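Local structure of abietadiene synthase, chloroplastic (Abies grandis, 3S9V) at residues F553-S556 / V557-W560; I574-V577 / G578-N581; I586-E589 / G590-Q594; N604-K607 / V608-A612; R752-Q755 / L756-Q760. The protein belongs to the terpene synthases, a family of mainly alpha-helical enzymes, and is located in the chloroplast. One frame throughout, in Å; residues are numbered along the deposited sequence.

Overall arrangement
Contacts 1 to 4 share one corner of the all-helical metal-binding domain, and contact 5 lies apart from them, its centre about 24 Å from that of contact 4, the nearest. Contacts 2 and 3 sit on the same helix, 570-594. Contact 2 is an aromatic segment that touches both contact 1 on helix 547-559 and contact 4 on helix 599-621, whereas contact 3, farther along, touches neither and is mostly charged on its outer face. Contacts 1 and 4 are mixed, with apolar groups turned into the packing and a salt bridge on the outer flank. Contact 5, on helix 741-757, is the most buried, and aromatic rings, methyls and sulfur dominate it.

Contact 1. Residues F553-S556 / V557-W560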
# COMPACT_ATOMS: atom_id res chain seq x y z
N PHE A 553 -31.96 34.04 8.82
CA PHE A 553 -30.57 33.68 8.55
C PHE A 553 -30.39 33.47 7.05
O PHE A 553 -29.48 34.04 6.43
CB PHE A 553 -30.18 32.41 9.32
CG PHE A 553 -28.69 32.20 9.45
CD1 PHE A 553 -27.95 31.68 8.38
CD2 PHE A 553 -28.02 32.54 10.63
CE1 PHE A 553 -26.57 31.50 8.50
CE2 PHE A 553 -26.64 32.36 10.75
CZ PHE A 553 -25.91 31.84 9.68
N THR A 554 -31.26 32.66 6.46
CA THR A 554 -31.18 32.38 5.03
C THR A 554 -31.26 33.67 4.21
O THR A 554 -30.50 33.86 3.25
CB THR A 554 -32.32 31.42 4.59
OG1 THR A 554 -32.26 30.23 5.37
CG2 THR A 554 -32.18 31.06 3.12
N GLU A 555 -32.17 34.55 4.61
CA GLU A 555 -32.36 35.83 3.93
C GLU A 555 -31.15 36.74 4.11
O GLU A 555 -30.77 37.48 3.19
CB GLU A 555 -33.61 36.54 4.46
CG GLU A 555 -33.83 37.94 3.88
CD GLU A 555 -34.37 37.91 2.46
OE1 GLU A 555 -33.75 37.28 1.58
OE2 GLU A 555 -35.43 38.54 2.23
N SER A 556 -30.55 36.70 5.29
CA SER A 556 -29.39 37.53 5.58
C SER A 556 -28.26 37.15 4.63
O SER A 556 -27.58 38.02 4.08
CB SER A 556 -28.92 37.33 7.02
OG SER A 556 -29.89 37.78 7.96
N VAL A 557 -28.07 35.85 4.44
CA VAL A 557 -27.03 35.34 3.56
C VAL A 557 -27.30 35.75 2.11
O VAL A 557 -26.38 36.06 1.35
CB VAL A 557 -26.93 33.80 3.64
CG1 VAL A 557 -25.85 33.29 2.72
CG2 VAL A 557 -26.64 33.38 5.07
N LYS A 558 -28.57 35.78 1.72
CA LYS A 558 -28.94 36.16 0.36
C LYS A 558 -28.63 37.63 0.03
O LYS A 558 -28.06 37.93 -1.03
CB LYS A 558 -30.42 35.90 0.12
CG LYS A 558 -30.86 36.25 -1.30
CD LYS A 558 -32.37 36.33 -1.44
CE LYS A 558 -32.76 36.73 -2.85
NZ LYS A 558 -34.22 36.96 -2.99
N ARG A 559 -29.03 38.55 0.90
CA ARG A 559 -28.78 39.96 0.64
C ARG A 559 -27.38 40.36 1.13
O ARG A 559 -26.84 41.39 0.74
CB ARG A 559 -29.85 40.83 1.32
CG ARG A 559 -30.03 40.56 2.79
CD ARG A 559 -31.01 41.53 3.43
NE ARG A 559 -32.41 41.26 3.09
CZ ARG A 559 -33.45 41.84 3.70
NH1 ARG A 559 -33.24 42.71 4.67
NH2 ARG A 559 -34.69 41.54 3.34
N TRP A 560 -26.80 39.51 1.97
CA TRP A 560 -25.46 39.69 2.54
C TRP A 560 -25.21 41.05 3.21
O TRP A 560 -24.34 41.81 2.78
CB TRP A 560 -24.39 39.42 1.47
CG TRP A 560 -23.02 39.19 2.04
CD1 TRP A 560 -22.00 40.09 2.12
CD2 TRP A 560 -22.56 38.00 2.69
NE1 TRP A 560 -20.93 39.55 2.79
CE2 TRP A 560 -21.25 38.26 3.16
CE3 TRP A 560 -23.12 36.74 2.94
CZ2 TRP A 560 -20.49 37.32 3.85
CZ3 TRP A 560 -22.37 35.80 3.63
CH2 TRP A 560 -21.07 36.09 4.08
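The Phe553 ring meets the Val557 side chain at a slant, CE1 of Phe553 lying 3.9 Å from CG2 of Val557, and it also makes an edge-to-face pair with the ring of Phe576. The Trp560 indole has the carbonyl oxygen of Val557 in its plane, at the edge, while its NE1 bonds Asn584. The remaining flat groups are charged. The Glu555 carboxylate and the Arg559 guanidinium are turned 40° against each other, and NH2 of Arg559 reaches OE2 of Glu555 at 3.3 Å from above the carboxylate plane; the bond is long and, at 142°, bent. Glu555 starts anti to its own backbone nitrogen (chi1 175°) and bends at chi2, which carries the carboxylate forward along the helix to Arg559. Arg559 also uses NH1, toward Ser563. Small Ser556 suits a buried turn, because its OG can be satisfied by the backbone oxygen of Leu552. Trp560 has a positive phi, and its N keeps just a weak bond to Ser556 O. An i to i+4 ion pair on the outer flank with aromatic and branched side chains inward marks an amphipathic helix, here the last turns of helix 547-559 in the terpene synthase bundle.

Contact 2. Residues I574-V577 / G578-N581; sequences ICFV and GFYN
Phe576 lays one face of its ring against the first side-chain carbon of Tyr580, one helical turn further on, CE2 of Phe576 standing 4.1 Å from CB of Tyr580. The same ring reaches Phe579 at a slant, with CE1 of Phe576 4.1 Å from CD2 of Phe579. CG of Phe576 lies opposite the backbone nitrogen across the first side-chain bond (chi1 -175°), which swings the ring forward along the helix and lets it meet both later residues. Phe579 and Tyr580 take the same first torsion, yet their rings lead off and find partners outside 574-577: Phe579 makes edge-to-face pairs with Phe533 and Trp606, and the Tyr580 ring meets that of Trp560, just past the end of helix 547-559. This is the inner side of an amphipathic helix in the terpene synthase bundle, where large aromatic side chains suit the job of filling the seams between neighbouring helices. Cys575, smaller and also buried, packs on helix 521-541. The turns themselves are regular: Tyr580 N bonds Phe576 O at 2.7 Å, nearly straight at 173°, and Asn581 N bonds Val577 O at 2.8 Å. Gly578 is buried and has no side chain; its carbonyl oxygen accepts the hydroxyl of Thr582. On the more exposed flank Val577 and Asn581 run side by side, pointing the same way, with CG1 of Val577 3.4 Å from ND2 of Asn581.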
# COMPACT_ATOMS: atom_id res chain seq x y z
N ILE A 574 -25.55 36.21 17.07
CA ILE A 574 -24.14 35.99 17.29
C ILE A 574 -23.61 35.07 16.18
O ILE A 574 -22.62 35.38 15.52
CB ILE A 574 -23.90 35.32 18.66
CG1 ILE A 574 -24.23 36.30 19.79
CG2 ILE A 574 -22.47 34.82 18.78
CD1 ILE A 574 -24.17 35.68 21.17
N CYS A 575 -24.30 33.94 15.99
CA CYS A 575 -23.90 32.98 14.98
C CYS A 575 -23.71 33.65 13.63
O CYS A 575 -22.67 33.48 12.99
CB CYS A 575 -24.95 31.87 14.86
SG CYS A 575 -24.64 30.75 13.48
N PHE A 576 -24.70 34.43 13.19
CA PHE A 576 -24.60 35.10 11.90
C PHE A 576 -23.47 36.12 11.82
O PHE A 576 -22.69 36.10 10.86
CB PHE A 576 -25.92 35.80 11.54
CG PHE A 576 -25.90 36.41 10.18
CD1 PHE A 576 -25.91 35.60 9.04
CD2 PHE A 576 -25.78 37.79 10.01
CE1 PHE A 576 -25.80 36.15 7.77
CE2 PHE A 576 -25.66 38.35 8.74
CZ PHE A 576 -25.67 37.53 7.62
N VAL A 577 -23.38 37.02 12.80
CA VAL A 577 -22.32 38.03 12.79
C VAL A 577 -20.99 37.33 12.57
O VAL A 577 -20.18 37.76 11.74
CB VAL A 577 -22.29 38.84 14.12
CG1 VAL A 577 -21.09 39.78 14.13
CG2 VAL A 577 -23.57 39.67 14.25
N GLY A 578 -20.77 36.25 13.31
CA GLY A 578 -19.54 35.48 13.16
C GLY A 578 -19.43 34.93 11.75
O GLY A 578 -18.38 35.03 11.12
N PHE A 579 -20.52 34.37 11.24
CA PHE A 579 -20.57 33.81 9.89
C PHE A 579 -20.16 34.88 8.88
O PHE A 579 -19.29 34.66 8.04
CB PHE A 579 -21.99 33.31 9.59
CG PHE A 579 -22.15 32.71 8.21
CD1 PHE A 579 -21.73 31.41 7.94
CD2 PHE A 579 -22.75 33.44 7.19
CE1 PHE A 579 -21.91 30.85 6.68
CE2 PHE A 579 -22.93 32.89 5.92
CZ PHE A 579 -22.51 31.59 5.66
N TYR A 580 -20.81 36.04 8.98
CA TYR A 580 -20.56 37.19 8.10
C TYR A 580 -19.12 37.71 8.19
O TYR A 580 -18.48 37.97 7.16
CB TYR A 580 -21.56 38.30 8.46
CG TYR A 580 -21.42 39.63 7.73
CD1 TYR A 580 -20.80 40.73 8.35
CD2 TYR A 580 -21.99 39.82 6.47
CE1 TYR A 580 -20.76 41.98 7.72
CE2 TYR A 580 -21.95 41.06 5.84
CZ TYR A 580 -21.34 42.14 6.47
OH TYR A 580 -21.33 43.37 5.84
N ASN A 581 -18.60 37.85 9.40
CA ASN A 581 -17.23 38.34 9.55
C ASN A 581 -16.22 37.34 9.00
O ASN A 581 -15.26 37.71 8.32
CB ASN A 581 -16.92 38.63 11.03
CG ASN A 581 -17.75 39.77 11.58
OD1 ASN A 581 -18.17 40.66 10.85
ND2 ASN A 581 -17.97 39.76 12.90

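Contact 3. Residues I586-E589 / G590-Q594; sequences IAKE and GRERQ
Lys588 sets off opposite its backbone nitrogen (chi1 177°) and stays extended, while Glu592 holds CG beside its own nitrogen (chi1 -59°), and these two choices lay the chains side by side, pointing the same way. The lysine touches with a methylene and not with its ammonium: CG of Lys588 is 3.5 Å from OE1 of Glu592, whereas NZ of Lys588 stands 5.1 Å from OE1 of Glu592, too far for an ion pair, though the opposite charges probably still attract. Both lie on the solvent-facing side of helix 570-594, a long helix of the terpene synthase metal-binding domain, in the i to i+4 spacing of its last turns. Arg591 bends back at chi3 (60°) and folds its guanidinium over the turn, so that the carbonyl oxygen of Lys588 lies over one face of the group and NH1 of Arg591 comes within 3.8 Å of Lys588 CG. Charged residues suit this face because their polar ends can meet water, and since Lys588, Arg591 and Glu592 also touch a neighbouring molecule in the crystal, their poses may owe something to it. Glu589 turns to the protein and forms a salt bridge with Lys522. Ile586 packs on Val526 and Phe651, supplying the apolar inner side, while Gly590 passes closely over the turn before it without a side chain. Backbone bonds remain helical, Arg591 N reaching Ala587 O at 2.8 Å. Further along, CG of Arg593 rests 3.1 Å from the carbonyl oxygen of Glu589.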
# COMPACT_ATOMS: atom_id res chain seq x y z
N ILE A 586 -12.69 35.41 4.21
CA ILE A 586 -12.43 34.37 3.21
C ILE A 586 -12.72 34.90 1.80
O ILE A 586 -12.04 34.54 0.84
CB ILE A 586 -13.29 33.11 3.50
CG1 ILE A 586 -12.69 32.37 4.70
CG2 ILE A 586 -13.38 32.21 2.27
CD1 ILE A 586 -13.52 31.19 5.16
N ALA A 587 -13.70 35.78 1.69
CA ALA A 587 -14.05 36.35 0.39
C ALA A 587 -12.94 37.26 -0.12
O ALA A 587 -12.58 37.22 -1.30
CB ALA A 587 -15.36 37.14 0.50
N LYS A 588 -12.40 38.07 0.78
CA LYS A 588 -11.33 39.00 0.46
C LYS A 588 -10.07 38.25 0.02
O LYS A 588 -9.52 38.53 -1.05
CB LYS A 588 -11.03 39.86 1.69
CG LYS A 588 -9.87 40.84 1.55
CD LYS A 588 -9.66 41.58 2.87
CE LYS A 588 -8.45 42.48 2.82
NZ LYS A 588 -8.20 43.11 4.15
N GLU A 589 -9.62 37.31 0.84
CA GLU A 589 -8.44 36.53 0.50
C GLU A 589 -8.69 35.70 -0.76
O GLU A 589 -7.79 35.49 -1.57
CB GLU A 589 -8.06 35.61 1.64
CG GLU A 589 -7.55 36.32 2.87
CD GLU A 589 -6.99 35.36 3.90
OE1 GLU A 589 -7.77 34.53 4.44
OE2 GLU A 589 -5.77 35.41 4.17
N GLY A 590 -9.93 35.25 -0.92
CA GLY A 590 -10.29 34.47 -2.09
C GLY A 590 -10.27 35.32 -3.35
O GLY A 590 -9.86 34.86 -4.42
N ARG A 591 -10.71 36.57 -3.23
CA ARG A 591 -10.71 37.47 -4.38
C ARG A 591 -9.28 37.74 -4.85
O ARG A 591 -9.01 37.87 -6.04
CB ARG A 591 -11.40 38.79 -4.03
CG ARG A 591 -11.33 39.81 -5.14
CD ARG A 591 -12.16 41.06 -4.84
NE ARG A 591 -11.74 41.78 -3.64
CZ ARG A 591 -12.29 41.61 -2.44
NH1 ARG A 591 -11.85 42.32 -1.40
NH2 ARG A 591 -13.29 40.76 -2.27
N GLU A 592 -8.36 37.82 -3.90
CA GLU A 592 -6.97 38.09 -4.22
C GLU A 592 -6.25 36.89 -4.84
O GLU A 592 -5.35 37.07 -5.67
CB GLU A 592 -6.24 38.55 -2.96
CG GLU A 592 -6.86 39.80 -2.36
CD GLU A 592 -6.38 40.10 -0.96
OE1 GLU A 592 -6.95 41.01 -0.32
OE2 GLU A 592 -5.45 39.42 -0.49
N ARG A 593 -6.65 35.68 -4.46
CA ARG A 593 -6.03 34.47 -4.99
C ARG A 593 -6.70 33.98 -6.27
O ARG A 593 -6.17 33.11 -6.96
CB ARG A 593 -6.04 33.37 -3.93
CG ARG A 593 -5.39 33.79 -2.62
CD ARG A 593 -5.40 32.70 -1.56
NE ARG A 593 -4.59 31.55 -1.94
CZ ARG A 593 -3.76 30.91 -1.11
NH1 ARG A 593 -3.07 29.86 -1.54
NH2 ARG A 593 -3.63 31.32 0.14
N GLN A 594 -7.87 34.54 -6.59
CA GLN A 594 -8.60 34.13 -7.78
C GLN A 594 -8.61 35.18 -8.89
O GLN A 594 -8.97 34.88 -10.03
CB GLN A 594 -10.05 33.79 -7.41
CG GLN A 594 -10.20 32.52 -6.60
CD GLN A 594 -9.55 31.32 -7.27
OE1 GLN A 594 -9.67 31.13 -8.48
NE2 GLN A 594 -8.85 30.51 -6.49

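Contact 4. Residues N604-K607 / V608-A612; sequences NVWK and VQLEA
Glu611 OE2 is gripped by two donors: NZ of Lys607 at 2.9 Å, which completes a salt bridge, and a water at 3.0 Å. The lysine uses the syn lone pair, on the side of the other carboxylate oxygen. That water also donates to the carbonyl oxygen of Lys607, at 2.8 Å, and the same oxygen accepts Glu611 N, so the water ties side chain to backbone across one turn. Lys607 runs extended and then kinks at its last torsion (chi4 59°), turning the ammonium back onto the carboxylate. Its methylenes lie along the carboxylate, CG of Lys607 within 3.3 Å of Glu611 OE2. Both residues are exposed, as suits charged groups on the outer flank. The inner side is uncharged and largely apolar: CZ3 of Trp606 meets CG of Gln609 at 3.9 Å, ring and amide planes 74° apart, and CE3 of Trp606 approaches CD2 of Leu610 at 4.2 Å. The indole also makes an edge-to-face pair with Phe583 and packs on helix 641-648. In helix 599-621 of the terpene synthase bundle, the i to i+4 ion pair and its shared water probably help hold the outer side chains in place, while the uncharged inner half, with the buried amide of Gln609 satisfied by Thr643 and the carbonyl of Val637, packs against the neighbouring helices.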
# COMPACT_ATOMS: atom_id res chain seq x y z
N ASN A 604 -23.67 31.61 -3.29
CA ASN A 604 -24.41 30.57 -3.98
C ASN A 604 -24.11 29.21 -3.35
O ASN A 604 -25.01 28.38 -3.19
CB ASN A 604 -24.04 30.58 -5.47
CG ASN A 604 -24.96 29.70 -6.29
OD1 ASN A 604 -24.52 28.73 -6.90
ND2 ASN A 604 -26.24 30.04 -6.32
N VAL A 605 -22.85 28.97 -3.00
CA VAL A 605 -22.49 27.71 -2.37
C VAL A 605 -23.37 27.55 -1.13
O VAL A 605 -24.00 26.50 -0.94
CB VAL A 605 -21.01 27.66 -1.93
CG1 VAL A 605 -20.75 26.42 -1.06
CG2 VAL A 605 -20.12 27.65 -3.16
N TRP A 606 -23.40 28.59 -0.30
CA TRP A 606 -24.20 28.57 0.93
C TRP A 606 -25.71 28.59 0.68
O TRP A 606 -26.47 27.99 1.45
CB TRP A 606 -23.80 29.75 1.85
CG TRP A 606 -22.56 29.47 2.65
CD1 TRP A 606 -21.32 30.01 2.47
CD2 TRP A 606 -22.42 28.50 3.71
NE1 TRP A 606 -20.42 29.44 3.34
CE2 TRP A 606 -21.07 28.51 4.11
CE3 TRP A 606 -23.32 27.62 4.34
CZ2 TRP A 606 -20.58 27.67 5.13
CZ3 TRP A 606 -22.83 26.79 5.35
CH2 TRP A 606 -21.47 26.82 5.73
N LYS A 607 -26.13 29.25 -0.39
CA LYS A 607 -27.55 29.31 -0.73
C LYS A 607 -28.12 27.90 -0.80
O LYS A 607 -29.12 27.60 -0.17
CB LYS A 607 -27.74 30.02 -2.08
CG LYS A 607 -29.16 29.92 -2.65
CD LYS A 607 -29.22 30.52 -4.05
CE LYS A 607 -30.57 30.26 -4.72
NZ LYS A 607 -31.71 30.82 -3.94
N VAL A 608 -27.46 27.04 -1.57
CA VAL A 608 -27.92 25.66 -1.74
C VAL A 608 -27.82 24.86 -0.44
O VAL A 608 -28.68 24.02 -0.16
CB VAL A 608 -27.12 24.95 -2.86
CG1 VAL A 608 -27.55 23.49 -2.98
CG2 VAL A 608 -27.36 25.68 -4.19
N GLN A 609 -26.79 25.13 0.34
CA GLN A 609 -26.59 24.43 1.61
C GLN A 609 -27.71 24.75 2.60
O GLN A 609 -28.27 23.85 3.24
CB GLN A 609 -25.25 24.81 2.22
CG GLN A 609 -24.90 24.01 3.47
CD GLN A 609 -24.75 22.54 3.15
OE1 GLN A 609 -23.95 22.15 2.30
NE2 GLN A 609 -25.53 21.70 3.83
N LEU A 610 -28.01 26.04 2.74
CA LEU A 610 -29.05 26.47 3.68
C LEU A 610 -30.41 25.95 3.22
O LEU A 610 -31.25 25.57 4.04
CB LEU A 610 -29.05 27.99 3.81
CG LEU A 610 -27.72 28.59 4.29
CD1 LEU A 610 -27.88 30.07 4.51
CD2 LEU A 610 -27.28 27.92 5.58
N GLU A 611 -30.62 25.93 1.90
CA GLU A 611 -31.86 25.42 1.36
C GLU A 611 -32.00 23.95 1.74
O GLU A 611 -33.09 23.50 2.09
CB GLU A 611 -31.90 25.60 -0.16
CG GLU A 611 -32.65 26.85 -0.59
CD GLU A 611 -32.24 27.37 -1.95
OE1 GLU A 611 -32.06 26.55 -2.88
OE2 GLU A 611 -32.12 28.61 -2.10
N ALA A 612 -30.90 23.20 1.70
CA ALA A 612 -30.96 21.79 2.08
C ALA A 612 -31.30 21.66 3.57
O ALA A 612 -32.09 20.80 3.96
CB ALA A 612 -29.63 21.09 1.77
O HOH W 1 -31.04 29.45 0.61

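Contact 5. Residues R752-Q755 / L756-Q760; sequences RIMQ and LFYMQ
Met754 and Tyr758 form the tight part of this contact: the methyl CE of Met754 presses to 3.3 Å from CE2 of Tyr758, and SD lies in the plane of the ring, at its edge, 5.0 Å from the centroid, a Met-aromatic contact. The thioether bends at both chi2 and chi3 (-65° and -75°), which curls the chain round so that sulfur and methyl meet the ring rim one turn on. One residue earlier in each segment, CG2 of Ile753 sits over one face of the Phe757 ring, offset toward the rim, 4.3 Å from the centroid, as a CH-pi contact. The flexible methionine suits a place where an edge must be followed, the beta-branched isoleucine one where a methyl must stand on a face. Within each pair the two side chains lie side by side, pointing the same way; Ile753 and Phe757 pack on helix 504-514, and Met754 and Tyr758 touch helix 669-693. Arg752 sends its guanidinium away, to a salt bridge with Glu749 and a cation-pi contact with Trp425. The other end is looser. Tyr758 is the first residue beyond helical angles; Tyr758 N still bonds Met754 O at 3.0 Å, but beyond it the helical pattern lapses: CB of Met759 abuts Gln755 O at 3.1 Å, and Met759 N makes a weak bond to Leu756 O. The side-chain contacts across this last turn of helix 741-757 are thus dispersion, CH-pi and sulfur-aromatic, with the charge of Arg752 directed elsewhere, while order falls off at the exposed Gln760.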
# COMPACT_ATOMS: atom_id res chain seq x y z
N ARG A 752 -13.45 9.94 2.41
CA ARG A 752 -12.73 9.00 3.26
C ARG A 752 -12.80 9.38 4.73
O ARG A 752 -13.02 8.52 5.59
CB ARG A 752 -11.26 8.92 2.84
CG ARG A 752 -11.07 8.49 1.41
CD ARG A 752 -9.61 8.59 1.00
NE ARG A 752 -8.90 7.34 1.20
CZ ARG A 752 -7.63 7.14 0.86
NH1 ARG A 752 -6.93 8.13 0.33
NH2 ARG A 752 -7.08 5.95 1.03
N ILE A 753 -12.61 10.66 5.03
CA ILE A 753 -12.67 11.13 6.40
C ILE A 753 -13.98 10.68 7.04
O ILE A 753 -14.00 10.29 8.20
CB ILE A 753 -12.54 12.68 6.47
CG1 ILE A 753 -11.07 13.07 6.49
CG2 ILE A 753 -13.21 13.22 7.73
CD1 ILE A 753 -10.31 12.51 7.69
N MET A 754 -15.08 10.72 6.28
CA MET A 754 -16.37 10.29 6.80
C MET A 754 -16.41 8.77 7.01
O MET A 754 -16.96 8.27 7.98
CB MET A 754 -17.50 10.73 5.87
CG MET A 754 -17.73 12.25 5.82
SD MET A 754 -18.31 12.97 7.38
CE MET A 754 -20.03 12.43 7.36
N GLN A 755 -15.83 8.03 6.07
CA GLN A 755 -15.79 6.59 6.20
C GLN A 755 -15.03 6.24 7.49
O GLN A 755 -15.36 5.27 8.17
CB GLN A 755 -15.08 5.96 5.00
CG GLN A 755 -15.89 5.99 3.71
CD GLN A 755 -17.23 5.30 3.86
OE1 GLN A 755 -17.31 4.23 4.44
NE2 GLN A 755 -18.27 5.92 3.33
N LEU A 756 -14.01 7.03 7.83
CA LEU A 756 -13.22 6.79 9.03
C LEU A 756 -13.96 7.18 10.32
O LEU A 756 -14.02 6.41 11.27
CB LEU A 756 -11.89 7.54 8.95
CG LEU A 756 -10.97 7.38 10.18
CD1 LEU A 756 -10.51 5.92 10.30
CD2 LEU A 756 -9.76 8.28 10.04
N PHE A 757 -14.53 8.38 10.35
CA PHE A 757 -15.22 8.82 11.54
C PHE A 757 -16.45 7.99 11.87
O PHE A 757 -16.76 7.79 13.04
CB PHE A 757 -15.64 10.29 11.43
CG PHE A 757 -14.52 11.27 11.64
CD1 PHE A 757 -14.77 12.64 11.66
CD2 PHE A 757 -13.21 10.83 11.84
CE1 PHE A 757 -13.74 13.55 11.86
CE2 PHE A 757 -12.18 11.73 12.04
CZ PHE A 757 -12.44 13.10 12.05
N TYR A 758 -17.14 7.50 10.85
CA TYR A 758 -18.35 6.71 11.06
C TYR A 758 -18.21 5.26 10.65
O TYR A 758 -19.19 4.61 10.29
CB TYR A 758 -19.51 7.36 10.30
CG TYR A 758 -19.80 8.77 10.73
CD1 TYR A 758 -20.52 9.05 11.89
CD2 TYR A 758 -19.32 9.85 9.99
CE1 TYR A 758 -20.75 10.37 12.31
CE2 TYR A 758 -19.53 11.16 10.39
CZ TYR A 758 -20.25 11.42 11.55
OH TYR A 758 -20.44 12.73 11.93
N MET A 759 -16.99 4.74 10.71
CA MET A 759 -16.74 3.36 10.32
C MET A 759 -17.43 2.35 11.23
O MET A 759 -17.75 2.64 12.38
CB MET A 759 -15.23 3.08 10.29
CG MET A 759 -14.52 3.15 11.63
SD MET A 759 -12.74 2.88 11.45
CE MET A 759 -12.70 1.11 11.12
N GLN A 760 -17.67 1.17 10.67
CA GLN A 760 -18.31 0.08 11.40
C GLN A 760 -17.38 -0.35 12.53
O GLN A 760 -16.31 -0.90 12.29
CB GLN A 760 -18.56 -1.09 10.45
CG GLN A 760 -19.37 -2.22 11.06
CD GLN A 760 -20.77 -1.78 11.44
OE1 GLN A 760 -21.57 -1.41 10.59
NE2 GLN A 760 -21.06 -1.83 12.74